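General Secretion Pathway Protein (Vibrio vulnificus, PDB 4G54) forms a periplasmic domain of the EpsAB fusion protein of the type II secretion system and probably binds peptidoglycan. Local coordinates at residues 133-147 / 233-244. Sequence-based numbering, arbitrary orientation.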
loop_
_atom_site.group_PDB
_atom_site.type_symbol
_atom_site.label_atom_id
_atom_site.label_comp_id
_atom_site.label_asym_id
_atom_site.label_seq_id
_atom_site.Cartn_x
_atom_site.Cartn_y
_atom_site.Cartn_z
ATOM N N PRO A 133 -1.263 6.119 9.036
ATOM C CA PRO A 133 -1.218 7.223 9.994
ATOM C C PRO A 133 -1.813 6.936 11.357
ATOM O O PRO A 133 -1.482 7.665 12.312
ATOM C CB PRO A 133 -2.035 8.291 9.303
ATOM C CG PRO A 133 -3.074 7.569 8.452
ATOM C CD PRO A 133 -2.121 6.454 7.903
ATOM N N LEU A 134 -2.633 5.861 11.458
ATOM C CA LEU A 134 -3.310 5.561 12.728
ATOM C C LEU A 134 -2.701 4.338 13.362
ATOM O O LEU A 134 -2.829 3.207 12.825
ATOM C CB LEU A 134 -4.825 5.358 12.566
ATOM C CG LEU A 134 -5.498 6.482 11.798
ATOM C CD1 LEU A 134 -7.093 6.212 11.757
ATOM C CD2 LEU A 134 -5.267 7.818 12.600
ATOM N N ARG A 135 -1.941 4.556 14.415
ATOM C CA ARG A 135 -1.133 3.451 14.967
ATOM C C ARG A 135 -1.440 3.253 16.429
ATOM O O ARG A 135 -0.705 2.495 17.089
ATOM C CB ARG A 135 0.376 3.808 14.896
ATOM C CG ARG A 135 0.832 4.065 13.436
ATOM C CD ARG A 135 1.680 3.038 12.941
ATOM N NE ARG A 135 2.206 3.389 11.608
ATOM C CZ ARG A 135 3.430 3.151 11.230
ATOM N NH1 ARG A 135 4.290 2.590 12.101
ATOM N NH2 ARG A 135 3.799 3.438 9.942
ATOM N N GLU A 136 -2.474 3.938 16.935
ATOM C CA GLU A 136 -2.917 3.753 18.328
ATOM C C GLU A 136 -4.423 3.512 18.420
ATOM O O GLU A 136 -5.208 4.000 17.555
ATOM C CB GLU A 136 -2.609 5.022 19.142
ATOM C CG GLU A 136 -1.120 5.173 19.191
ATOM C CD GLU A 136 -0.648 6.420 19.935
ATOM O OE1 GLU A 136 -1.144 6.730 21.034
ATOM O OE2 GLU A 136 0.379 7.007 19.479
ATOM N N THR A 137 -4.844 2.792 19.467
ATOM C CA THR A 137 -6.248 2.476 19.528
ATOM C C THR A 137 -7.137 3.680 19.709
ATOM O O THR A 137 -6.841 4.542 20.559
ATOM C CB THR A 137 -6.430 1.479 20.705
ATOM O OG1 THR A 137 -5.708 0.285 20.332
ATOM C CG2 THR A 137 -7.874 1.155 20.942
ATOM N N LEU A 138 -8.211 3.680 18.895
ATOM C CA LEU A 138 -9.216 4.763 18.996
ATOM C C LEU A 138 -10.542 4.163 19.513
ATOM O O LEU A 138 -10.958 3.083 19.050
ATOM C CB LEU A 138 -9.397 5.387 17.600
ATOM C CG LEU A 138 -8.026 5.947 17.058
ATOM C CD1 LEU A 138 -8.380 6.403 15.701
ATOM C CD2 LEU A 138 -7.465 7.176 17.829
ATOM N N ARG A 139 -11.216 4.844 20.438
ATOM C CA ARG A 139 -12.436 4.320 21.013
ATOM C C ARG A 139 -13.374 5.453 21.336
ATOM O O ARG A 139 -12.982 6.647 21.376
ATOM C CB ARG A 139 -12.179 3.466 22.223
ATOM C CG ARG A 139 -11.669 4.310 23.368
ATOM C CD ARG A 139 -11.271 3.551 24.651
ATOM N NE ARG A 139 -10.023 2.791 24.469
ATOM C CZ ARG A 139 -9.954 1.461 24.478
ATOM N NH1 ARG A 139 -11.079 0.696 24.531
ATOM N NH2 ARG A 139 -8.751 0.882 24.343
ATOM N N LEU A 140 -14.621 5.041 21.565
ATOM C CA LEU A 140 -15.671 5.972 21.926
ATOM C C LEU A 140 -15.204 6.966 22.983
ATOM O O LEU A 140 -14.700 6.564 24.037
ATOM C CB LEU A 140 -16.851 5.146 22.523
ATOM C CG LEU A 140 -18.107 5.969 22.865
ATOM C CD1 LEU A 140 -18.867 6.322 21.538
ATOM C CD2 LEU A 140 -18.974 5.039 23.750
ATOM N N GLY A 141 -15.495 8.224 22.696
ATOM C CA GLY A 141 -15.171 9.327 23.637
ATOM C C GLY A 141 -13.945 10.088 23.247
ATOM O O GLY A 141 -13.731 11.231 23.678
ATOM N N MET A 142 -13.106 9.493 22.434
ATOM C CA MET A 142 -11.891 10.166 22.037
ATOM C C MET A 142 -12.181 11.223 20.938
ATOM O O MET A 142 -13.198 11.178 20.251
ATOM C CB MET A 142 -10.806 9.176 21.513
ATOM C CG MET A 142 -10.314 8.280 22.650
ATOM S SD MET A 142 -9.099 7.057 22.069
ATOM C CE MET A 142 -7.669 8.087 21.776
ATOM N N HIS A 143 -11.269 12.175 20.773
ATOM C CA HIS A 143 -11.460 13.243 19.797
ATOM C C HIS A 143 -10.161 13.746 19.241
ATOM O O HIS A 143 -9.128 13.647 19.933
ATOM C CB HIS A 143 -12.286 14.390 20.391
ATOM C CG HIS A 143 -11.587 15.113 21.476
ATOM N ND1 HIS A 143 -11.569 14.651 22.782
ATOM C CD2 HIS A 143 -10.820 16.222 21.452
ATOM C CE1 HIS A 143 -10.871 15.494 23.529
ATOM N NE2 HIS A 143 -10.389 16.440 22.744
ATOM N N GLY A 144 -10.174 14.281 18.027
ATOM C CA GLY A 144 -8.989 14.871 17.446
ATOM C C GLY A 144 -8.842 14.572 15.989
ATOM O O GLY A 144 -9.721 13.907 15.411
ATOM N N GLU A 145 -7.708 14.994 15.399
ATOM C CA GLU A 145 -7.505 14.789 13.983
ATOM C C GLU A 145 -7.486 13.287 13.623
ATOM O O GLU A 145 -7.889 12.920 12.512
ATOM C CB GLU A 145 -6.196 15.399 13.560
ATOM C CG GLU A 145 -6.024 15.445 12.043
ATOM C CD GLU A 145 -4.644 16.004 11.584
ATOM O OE1 GLU A 145 -3.828 16.503 12.425
ATOM O OE2 GLU A 145 -4.404 15.960 10.351
ATOM N N ALA A 146 -7.021 12.437 14.526
ATOM C CA ALA A 146 -7.024 11.020 14.268
ATOM C C ALA A 146 -8.414 10.482 14.035
ATOM O O ALA A 146 -8.571 9.522 13.222
ATOM C CB ALA A 146 -6.368 10.284 15.431
ATOM N N ILE A 147 -9.399 11.061 14.727
ATOM C CA ILE A 147 -10.780 10.597 14.555
ATOM C C ILE A 147 -11.283 11.056 13.194
ATOM O O ILE A 147 -11.953 10.262 12.490
ATOM C CB ILE A 147 -11.664 11.132 15.657
ATOM C CG1 ILE A 147 -11.197 10.691 17.053
ATOM C CG2 ILE A 147 -13.100 10.648 15.417
ATOM C CD1 ILE A 147 -10.732 9.231 17.220
ATOM N N ALA A 233 6.674 14.706 -3.576
ATOM C CA ALA A 233 6.519 15.445 -2.300
ATOM C C ALA A 233 7.424 14.776 -1.242
ATOM O O ALA A 233 7.720 13.571 -1.311
ATOM C CB ALA A 233 5.078 15.377 -1.832
ATOM N N PRO A 234 7.765 15.537 -0.215
ATOM C CA PRO A 234 8.435 14.872 0.896
ATOM C C PRO A 234 7.480 13.982 1.675
ATOM O O PRO A 234 6.301 14.284 1.748
ATOM C CB PRO A 234 8.905 16.084 1.765
ATOM C CG PRO A 234 7.954 17.187 1.451
ATOM C CD PRO A 234 7.540 16.981 -0.005
ATOM N N LEU A 235 7.972 12.863 2.246
ATOM C CA LEU A 235 7.092 12.071 3.076
ATOM C C LEU A 235 6.489 12.792 4.295
ATOM O O LEU A 235 7.100 13.723 4.852
ATOM C CB LEU A 235 7.870 10.779 3.517
ATOM C CG LEU A 235 8.052 9.680 2.452
ATOM C CD1 LEU A 235 9.116 8.693 2.938
ATOM C CD2 LEU A 235 6.664 8.966 2.359
ATOM N N LEU A 236 5.279 12.375 4.706
ATOM C CA LEU A 236 4.647 12.880 5.911
ATOM C C LEU A 236 5.234 12.170 7.122
ATOM O O LEU A 236 5.179 10.890 7.184
ATOM C CB LEU A 236 3.170 12.525 5.849
ATOM C CG LEU A 236 2.216 13.232 6.774
ATOM C CD1 LEU A 236 2.468 14.738 6.910
ATOM C CD2 LEU A 236 0.916 12.949 5.936
ATOM N N ARG A 237 5.761 12.931 8.056
ATOM C CA ARG A 237 6.408 12.340 9.210
ATOM C C ARG A 237 5.844 12.786 10.562
ATOM O O ARG A 237 6.533 12.773 11.532
ATOM C CB ARG A 237 7.897 12.533 9.114
ATOM C CG ARG A 237 8.496 11.904 7.871
ATOM C CD ARG A 237 9.929 12.218 7.775
ATOM N NE ARG A 237 10.498 12.154 6.441
ATOM C CZ ARG A 237 10.929 10.992 5.923
ATOM N NH1 ARG A 237 10.881 9.861 6.651
ATOM N NH2 ARG A 237 11.427 10.942 4.708
ATOM N N THR A 238 4.557 13.139 10.570
ATOM C CA THR A 238 3.874 13.374 11.821
ATOM C C THR A 238 2.577 12.545 11.678
ATOM O O THR A 238 2.090 12.320 10.533
ATOM C CB THR A 238 3.521 14.898 12.049
ATOM O OG1 THR A 238 2.731 15.262 10.941
ATOM C CG2 THR A 238 4.772 15.722 12.072
ATOM N N TYR A 239 2.107 12.088 12.837
ATOM C CA TYR A 239 0.853 11.286 12.953
ATOM C C TYR A 239 -0.252 12.207 13.484
ATOM O O TYR A 239 0.040 13.059 14.341
ATOM C CB TYR A 239 1.092 10.203 14.032
ATOM C CG TYR A 239 1.991 9.094 13.600
ATOM C CD1 TYR A 239 1.588 8.205 12.585
ATOM C CD2 TYR A 239 3.248 8.890 14.240
ATOM C CE1 TYR A 239 2.387 7.136 12.171
ATOM C CE2 TYR A 239 4.099 7.773 13.815
ATOM C CZ TYR A 239 3.643 6.914 12.755
ATOM O OH TYR A 239 4.445 5.858 12.255
ATOM N N PRO A 240 -1.516 11.973 13.125
ATOM C CA PRO A 240 -2.630 12.788 13.693
ATOM C C PRO A 240 -2.891 12.396 15.126
ATOM O O PRO A 240 -2.812 11.151 15.439
ATOM C CB PRO A 240 -3.824 12.483 12.807
ATOM C CG PRO A 240 -3.497 11.154 12.137
ATOM C CD PRO A 240 -1.962 11.016 12.094
ATOM N N LEU A 241 -3.228 13.360 15.986
ATOM C CA LEU A 241 -3.403 12.865 17.371
ATOM C C LEU A 241 -4.831 12.650 17.697
ATOM O O LEU A 241 -5.723 13.159 17.036
ATOM C CB LEU A 241 -2.808 13.765 18.418
ATOM C CG LEU A 241 -1.285 13.770 18.375
ATOM C CD1 LEU A 241 -0.978 15.146 18.960
ATOM C CD2 LEU A 241 -0.594 12.607 19.114
ATOM N N ALA A 242 -5.070 11.847 18.730
ATOM C CA ALA A 242 -6.315 11.898 19.407
ATOM C C ALA A 242 -6.139 11.913 20.914
ATOM O O ALA A 242 -5.084 11.492 21.457
ATOM C CB ALA A 242 -7.324 10.804 19.011
ATOM N N GLU A 243 -7.136 12.447 21.559
ATOM C CA GLU A 243 -7.094 12.618 22.997
ATOM C C GLU A 243 -8.326 12.030 23.616
ATOM O O GLU A 243 -9.386 11.895 22.977
ATOM C CB GLU A 243 -6.942 14.127 23.369
ATOM C CG GLU A 243 -5.709 14.827 22.779
ATOM C CD GLU A 243 -5.659 16.318 23.117
ATOM O OE1 GLU A 243 -6.752 16.953 23.251
ATOM O OE2 GLU A 243 -4.529 16.871 23.237
ATOM N N THR A 244 -8.240 11.718 24.899
ATOM C CA THR A 244 -9.366 11.083 25.565
ATOM C C THR A 244 -10.441 12.065 26.022
ATOM O O THR A 244 -10.114 13.197 26.353
ATOM C CB THR A 244 -8.872 10.270 26.739
ATOM O OG1 THR A 244 -9.987 9.638 27.376
ATOM C CG2 THR A 244 -8.161 11.185 27.709
HETATM O O HOH W 1 -8.664 19.053 24.136
#
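His143 and Glu243 exchange a pair of backbone hydrogen bonds, His143 N to Glu243 O at 2.9 Å and Glu243 N to His143 O at 2.8 Å, making one antiparallel hydrogen-bonded bridge. Farther along, Ala146 N donates to Leu241 O over 2.9 Å; the bond is nearly straight at the hydrogen (168°), yet the donor sits well above the carbonyl plane. The side chains of the bridged pair come near without a direct bond (His143 NE2 to Glu243 OE1, 3.7 Å), imidazole and carboxylate planes almost perpendicular; a water that donates to Glu243 OE1 and bonds weakly to His143 NE2 links them.

Gly144 is at the N-cap position of helix 145-158, and Leu241 O accepts from an amide of that helix's first turn. In this way the modelled C-terminal tail lies along the entrance to the first helix of the putative peptidoglycan-binding domain, its one bridge extending no further into a sheet.

Next to the bridge, Ala242 CB packs 3.7 Å from Ala146 CB, with the methyls Leu138 CD2 and Met142 CE also against it. Pro240 CG meets Leu134 CD2, while its CB is crossed at about a right angle by the Glu145 chain, which a CG anti to the backbone N (chi1 -170°) and an extended run beyond carry past the proline. At the far end, Tyr239 OH sits over the centre of the Arg135 guanidinium, 3.1 Å from Arg135 CZ; the N-H groups of that arginine instead bond to Met132, Ser56 and Ile59.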